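Local atomic coordinates of dihydrophenazinedicarboxylate synthase (PDB entry 4HMW), a protein that catalyses FMN-dependent oxidations by molecular oxygen in the terminal steps of phenazine antibiotic biosynthesis. Residues L52-R66 against R87-L101. Sequence-based numbering, arbitrary orientation.
Sequences LALATATSDGRISSR and RKGRELTETGWASGL. With FMN (flavin mononucleotide), chain D.
Ala53 and Ala55 pair with Leu101 and Ser99 as antiparallel hydrogen-bonded pairs, joining strand 52-57 to strand 97-101 in the FMN-binding beta-barrel of the pyridoxamine 5'-phosphate oxidase family. The two axes approach to 4.4 Å, and the bond from Ala55 N to Ser99 O is practically straight (2.8 Å, 179°). Between these pairs Gly100 leaves room for the isobutyl group of Leu52, whose CD1 lies 3.5 Å from Leu101 N. Helix 87-95 then runs across the hairpin formed by strands 52-57 and 63-66. Extended from the helix, Glu91 offers OE1 to two hydroxyls, both tilted to the same face of the carboxylate plane: Ser64 OG donates on the syn side (2.6 Å) and Thr56 OG1 on the anti side (2.8 Å). With their protons thus committed, both hydroxyls accept from Arg66, NH2 meeting Ser64 OG and NH1 meeting Thr56 OG1. This worked example is consistent with a buried second-shell carboxylate positioning, through two hydroxyls, the arginine that binds phosphate. NH1 also reaches Leu54 O from above its carbonyl plane, so the guanidinium is fixed in rotation. Bends at chi2 and chi3 (-67° and -66°) curl the arginine back over the hairpin and present NE and NH2 to the phosphate. Lys88 covers one guanidinium face with CB, while its backbone N and NZ both bind FMN O1P; Thr82 and Ser86 also hold NZ. Farther along, Thr58 OG1 donates to the syn lone pair of Glu94 OE2. At the phosphate end of FMN, O3P takes both Arg66 NE (2.7 Å) and Arg66 NH2 (2.8 Å) at the guanidinium edge.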
# COMPACT_ATOMS: atom_id res chain seq x y z
N LEU B 52 -4.38 6.05 0.21
CA LEU B 52 -3.01 5.85 -0.20
C LEU B 52 -2.32 4.90 0.79
O LEU B 52 -2.33 5.13 2.02
CB LEU B 52 -2.33 7.24 -0.15
CG LEU B 52 -0.87 7.35 -0.61
CD1 LEU B 52 -0.80 7.25 -2.12
CD2 LEU B 52 -0.22 8.63 -0.13
N ALA B 53 -1.74 3.82 0.28
CA ALA B 53 -0.93 2.95 1.12
C ALA B 53 0.45 3.57 1.28
O ALA B 53 1.24 3.54 0.34
CB ALA B 53 -0.84 1.58 0.50
N LEU B 54 0.69 4.19 2.44
CA LEU B 54 1.93 4.93 2.70
C LEU B 54 2.95 4.09 3.47
O LEU B 54 2.70 3.69 4.60
CB LEU B 54 1.63 6.20 3.51
CG LEU B 54 2.84 7.12 3.74
CD1 LEU B 54 3.26 7.81 2.49
CD2 LEU B 54 2.51 8.13 4.79
N ALA B 55 4.11 3.89 2.85
CA ALA B 55 5.21 3.12 3.44
C ALA B 55 6.35 4.04 3.84
O ALA B 55 6.70 4.97 3.11
CB ALA B 55 5.71 2.10 2.44
N THR B 56 6.88 3.77 5.03
CA THR B 56 7.99 4.52 5.61
C THR B 56 8.94 3.46 6.21
O THR B 56 8.59 2.30 6.34
CB THR B 56 7.51 5.48 6.71
OG1 THR B 56 6.72 4.78 7.66
CG2 THR B 56 6.70 6.62 6.10
N ALA B 57 10.15 3.86 6.57
CA ALA B 57 11.10 2.94 7.17
C ALA B 57 11.86 3.53 8.34
O ALA B 57 12.07 4.75 8.44
CB ALA B 57 12.04 2.39 6.15
N THR B 58 12.27 2.65 9.24
CA THR B 58 13.08 3.04 10.38
C THR B 58 14.55 2.92 10.00
O THR B 58 14.90 2.50 8.88
CB THR B 58 12.69 2.19 11.59
OG1 THR B 58 13.24 2.77 12.78
CG2 THR B 58 13.14 0.79 11.42
N SER B 59 15.42 3.32 10.93
CA SER B 59 16.84 3.45 10.63
C SER B 59 17.49 2.17 10.14
O SER B 59 18.38 2.23 9.29
CB SER B 59 17.59 3.95 11.87
OG SER B 59 16.98 5.15 12.35
N ASP B 60 17.06 1.02 10.65
CA ASP B 60 17.65 -0.23 10.22
C ASP B 60 17.04 -0.77 8.92
O ASP B 60 17.44 -1.83 8.46
CB ASP B 60 17.56 -1.29 11.33
CG ASP B 60 16.15 -1.51 11.82
OD1 ASP B 60 15.21 -1.35 11.04
OD2 ASP B 60 15.96 -1.86 13.00
N GLY B 61 16.10 -0.04 8.33
CA GLY B 61 15.57 -0.47 7.05
C GLY B 61 14.26 -1.22 7.16
O GLY B 61 13.70 -1.57 6.14
N ARG B 62 13.76 -1.47 8.37
CA ARG B 62 12.45 -2.12 8.50
C ARG B 62 11.35 -1.20 8.01
O ARG B 62 11.26 -0.04 8.42
CB ARG B 62 12.16 -2.53 9.95
CG ARG B 62 12.93 -3.69 10.41
CD ARG B 62 12.52 -4.06 11.82
NE ARG B 62 12.79 -5.47 12.07
CZ ARG B 62 13.94 -5.95 12.53
NH1 ARG B 62 14.96 -5.14 12.81
NH2 ARG B 62 14.07 -7.27 12.72
N ILE B 63 10.47 -1.73 7.17
CA ILE B 63 9.45 -0.93 6.53
C ILE B 63 8.10 -1.15 7.23
O ILE B 63 7.81 -2.25 7.68
CB ILE B 63 9.29 -1.33 5.07
CG1 ILE B 63 10.64 -1.33 4.37
CG2 ILE B 63 8.29 -0.41 4.36
CD1 ILE B 63 10.57 -1.75 2.92
N SER B 64 7.32 -0.08 7.36
CA SER B 64 5.97 -0.14 7.87
C SER B 64 5.03 0.58 6.89
O SER B 64 5.47 1.35 6.05
CB SER B 64 5.89 0.49 9.26
OG SER B 64 6.16 1.87 9.16
N SER B 65 3.74 0.27 6.97
CA SER B 65 2.77 0.83 6.05
C SER B 65 1.40 0.97 6.72
O SER B 65 1.10 0.29 7.68
CB SER B 65 2.70 0.03 4.74
OG SER B 65 2.45 -1.34 4.95
N ARG B 66 0.62 1.90 6.19
CA ARG B 66 -0.73 2.16 6.65
C ARG B 66 -1.45 3.00 5.60
O ARG B 66 -0.82 3.67 4.76
CB ARG B 66 -0.73 2.91 7.99
CG ARG B 66 -0.36 4.40 7.91
CD ARG B 66 1.06 4.63 7.51
NE ARG B 66 1.98 4.16 8.52
CZ ARG B 66 3.29 4.01 8.37
NH1 ARG B 66 3.91 4.18 7.22
NH2 ARG B 66 4.01 3.69 9.41
N ARG B 87 4.04 6.36 14.55
CA ARG B 87 5.11 5.56 13.99
C ARG B 87 5.57 6.13 12.67
O ARG B 87 6.77 6.25 12.46
CB ARG B 87 4.70 4.10 13.83
CG ARG B 87 5.79 3.23 13.17
CD ARG B 87 5.41 1.74 13.09
NE ARG B 87 5.11 1.18 14.42
CZ ARG B 87 6.02 0.84 15.33
NH1 ARG B 87 7.30 0.98 15.08
NH2 ARG B 87 5.66 0.35 16.52
N LYS B 88 4.62 6.53 11.81
CA LYS B 88 5.02 7.05 10.50
C LYS B 88 5.77 8.37 10.69
O LYS B 88 6.70 8.68 9.95
CB LYS B 88 3.81 7.22 9.59
CG LYS B 88 3.11 8.55 9.69
CD LYS B 88 1.75 8.51 9.01
CE LYS B 88 0.78 7.56 9.69
NZ LYS B 88 0.53 7.91 11.13
N GLY B 89 5.35 9.13 11.70
CA GLY B 89 5.90 10.46 11.90
C GLY B 89 7.36 10.34 12.35
O GLY B 89 8.24 11.06 11.87
N ARG B 90 7.60 9.41 13.26
CA ARG B 90 8.96 9.18 13.73
C ARG B 90 9.82 8.66 12.59
O ARG B 90 10.97 9.09 12.43
CB ARG B 90 8.95 8.23 14.92
CG ARG B 90 8.24 8.83 16.16
CD ARG B 90 8.24 7.92 17.40
NE ARG B 90 7.64 6.60 17.13
CZ ARG B 90 8.34 5.52 16.77
NH1 ARG B 90 9.67 5.61 16.64
NH2 ARG B 90 7.74 4.36 16.54
N GLU B 91 9.27 7.75 11.78
CA GLU B 91 10.07 7.18 10.68
C GLU B 91 10.41 8.25 9.63
O GLU B 91 11.54 8.29 9.12
CB GLU B 91 9.37 5.94 10.08
CG GLU B 91 9.45 4.75 11.06
CD GLU B 91 8.79 3.44 10.63
OE1 GLU B 91 8.31 3.33 9.49
OE2 GLU B 91 8.79 2.50 11.48
N LEU B 92 9.43 9.09 9.29
CA LEU B 92 9.68 10.19 8.36
C LEU B 92 10.78 11.11 8.87
O LEU B 92 11.61 11.57 8.09
CB LEU B 92 8.41 11.00 8.13
CG LEU B 92 7.40 10.25 7.25
CD1 LEU B 92 6.06 10.98 7.21
CD2 LEU B 92 7.95 10.08 5.85
N THR B 93 10.77 11.41 10.16
CA THR B 93 11.81 12.26 10.73
C THR B 93 13.18 11.59 10.64
O THR B 93 14.19 12.27 10.38
CB THR B 93 11.52 12.56 12.20
OG1 THR B 93 10.25 13.20 12.31
CG2 THR B 93 12.60 13.45 12.79
N GLU B 94 13.22 10.28 10.89
CA GLU B 94 14.48 9.51 10.89
C GLU B 94 15.10 9.38 9.51
O GLU B 94 16.30 9.57 9.35
CB GLU B 94 14.26 8.08 11.40
CG GLU B 94 13.99 7.97 12.87
CD GLU B 94 13.71 6.55 13.36
OE1 GLU B 94 13.65 6.39 14.62
OE2 GLU B 94 13.54 5.60 12.54
N THR B 95 14.28 9.01 8.53
CA THR B 95 14.82 8.56 7.25
C THR B 95 14.33 9.34 6.02
O THR B 95 14.93 9.25 4.95
CB THR B 95 14.51 7.08 6.99
OG1 THR B 95 13.09 6.88 7.05
CG2 THR B 95 15.21 6.19 8.00
N GLY B 96 13.22 10.06 6.16
CA GLY B 96 12.72 10.94 5.09
C GLY B 96 12.00 10.28 3.90
O GLY B 96 10.98 10.80 3.43
N TRP B 97 12.55 9.19 3.40
CA TRP B 97 11.99 8.53 2.22
C TRP B 97 10.61 7.96 2.53
O TRP B 97 10.34 7.45 3.64
CB TRP B 97 12.91 7.42 1.74
CG TRP B 97 14.33 7.76 1.38
CD1 TRP B 97 15.44 7.35 2.08
CD2 TRP B 97 14.81 8.55 0.28
NE1 TRP B 97 16.58 7.82 1.45
CE2 TRP B 97 16.23 8.57 0.36
CE3 TRP B 97 14.20 9.24 -0.78
CZ2 TRP B 97 17.03 9.24 -0.57
CZ3 TRP B 97 15.01 9.91 -1.71
CH2 TRP B 97 16.41 9.92 -1.57
N ALA B 98 9.72 8.05 1.55
CA ALA B 98 8.40 7.43 1.66
C ALA B 98 7.91 7.01 0.29
O ALA B 98 8.34 7.54 -0.75
CB ALA B 98 7.41 8.35 2.29
N SER B 99 6.95 6.10 0.29
CA SER B 99 6.32 5.70 -0.97
C SER B 99 4.85 5.54 -0.72
O SER B 99 4.45 5.01 0.30
CB SER B 99 6.91 4.37 -1.45
OG SER B 99 6.33 3.99 -2.68
N GLY B 100 4.04 6.02 -1.65
CA GLY B 100 2.60 5.88 -1.53
C GLY B 100 2.04 5.14 -2.73
O GLY B 100 2.52 5.34 -3.82
N LEU B 101 1.04 4.28 -2.52
CA LEU B 101 0.45 3.52 -3.61
C LEU B 101 -1.06 3.73 -3.61
O LEU B 101 -1.71 3.54 -2.59
CB LEU B 101 0.78 2.03 -3.44
CG LEU B 101 0.31 1.12 -4.59
CD1 LEU B 101 1.10 1.44 -5.83
CD2 LEU B 101 0.45 -0.37 -4.21
N1 FMN D . -4.09 8.39 9.76
C2 FMN D . -3.56 9.65 9.73
O2 FMN D . -2.71 9.96 10.58
N3 FMN D . -3.95 10.56 8.76
C4 FMN D . -4.88 10.22 7.81
O4 FMN D . -5.21 11.06 6.94
C4A FMN D . -5.44 8.94 7.84
N5 FMN D . -6.39 8.58 6.90
C5A FMN D . -6.90 7.29 6.93
C6 FMN D . -7.83 6.91 5.96
C7 FMN D . -8.34 5.62 5.94
C7M FMN D . -9.36 5.23 4.90
C8 FMN D . -7.92 4.71 6.93
C8M FMN D . -8.48 3.31 6.94
C9 FMN D . -6.99 5.09 7.90
C9A FMN D . -6.48 6.37 7.89
N10 FMN D . -5.56 6.75 8.88
C10 FMN D . -5.03 8.02 8.81
C1' FMN D . -5.10 5.80 9.95
C2' FMN D . -3.83 5.10 9.54
O2' FMN D . -4.14 4.03 8.67
C3' FMN D . -3.05 4.57 10.73
O3' FMN D . -3.87 3.83 11.62
C4' FMN D . -2.33 5.70 11.46
O4' FMN D . -2.18 6.98 10.89
C5' FMN D . -1.30 5.25 12.46
O5' FMN D . -0.23 4.84 11.64
P FMN D . 1.24 4.48 12.20
O1P FMN D . 1.92 5.81 12.28
O2P FMN D . 1.06 3.79 13.55
O3P FMN D . 1.83 3.56 11.14
O HOH W 1 10.56 7.01 6.22
O HOH W 2 12.13 5.65 4.76
O HOH W 3 9.22 0.17 10.45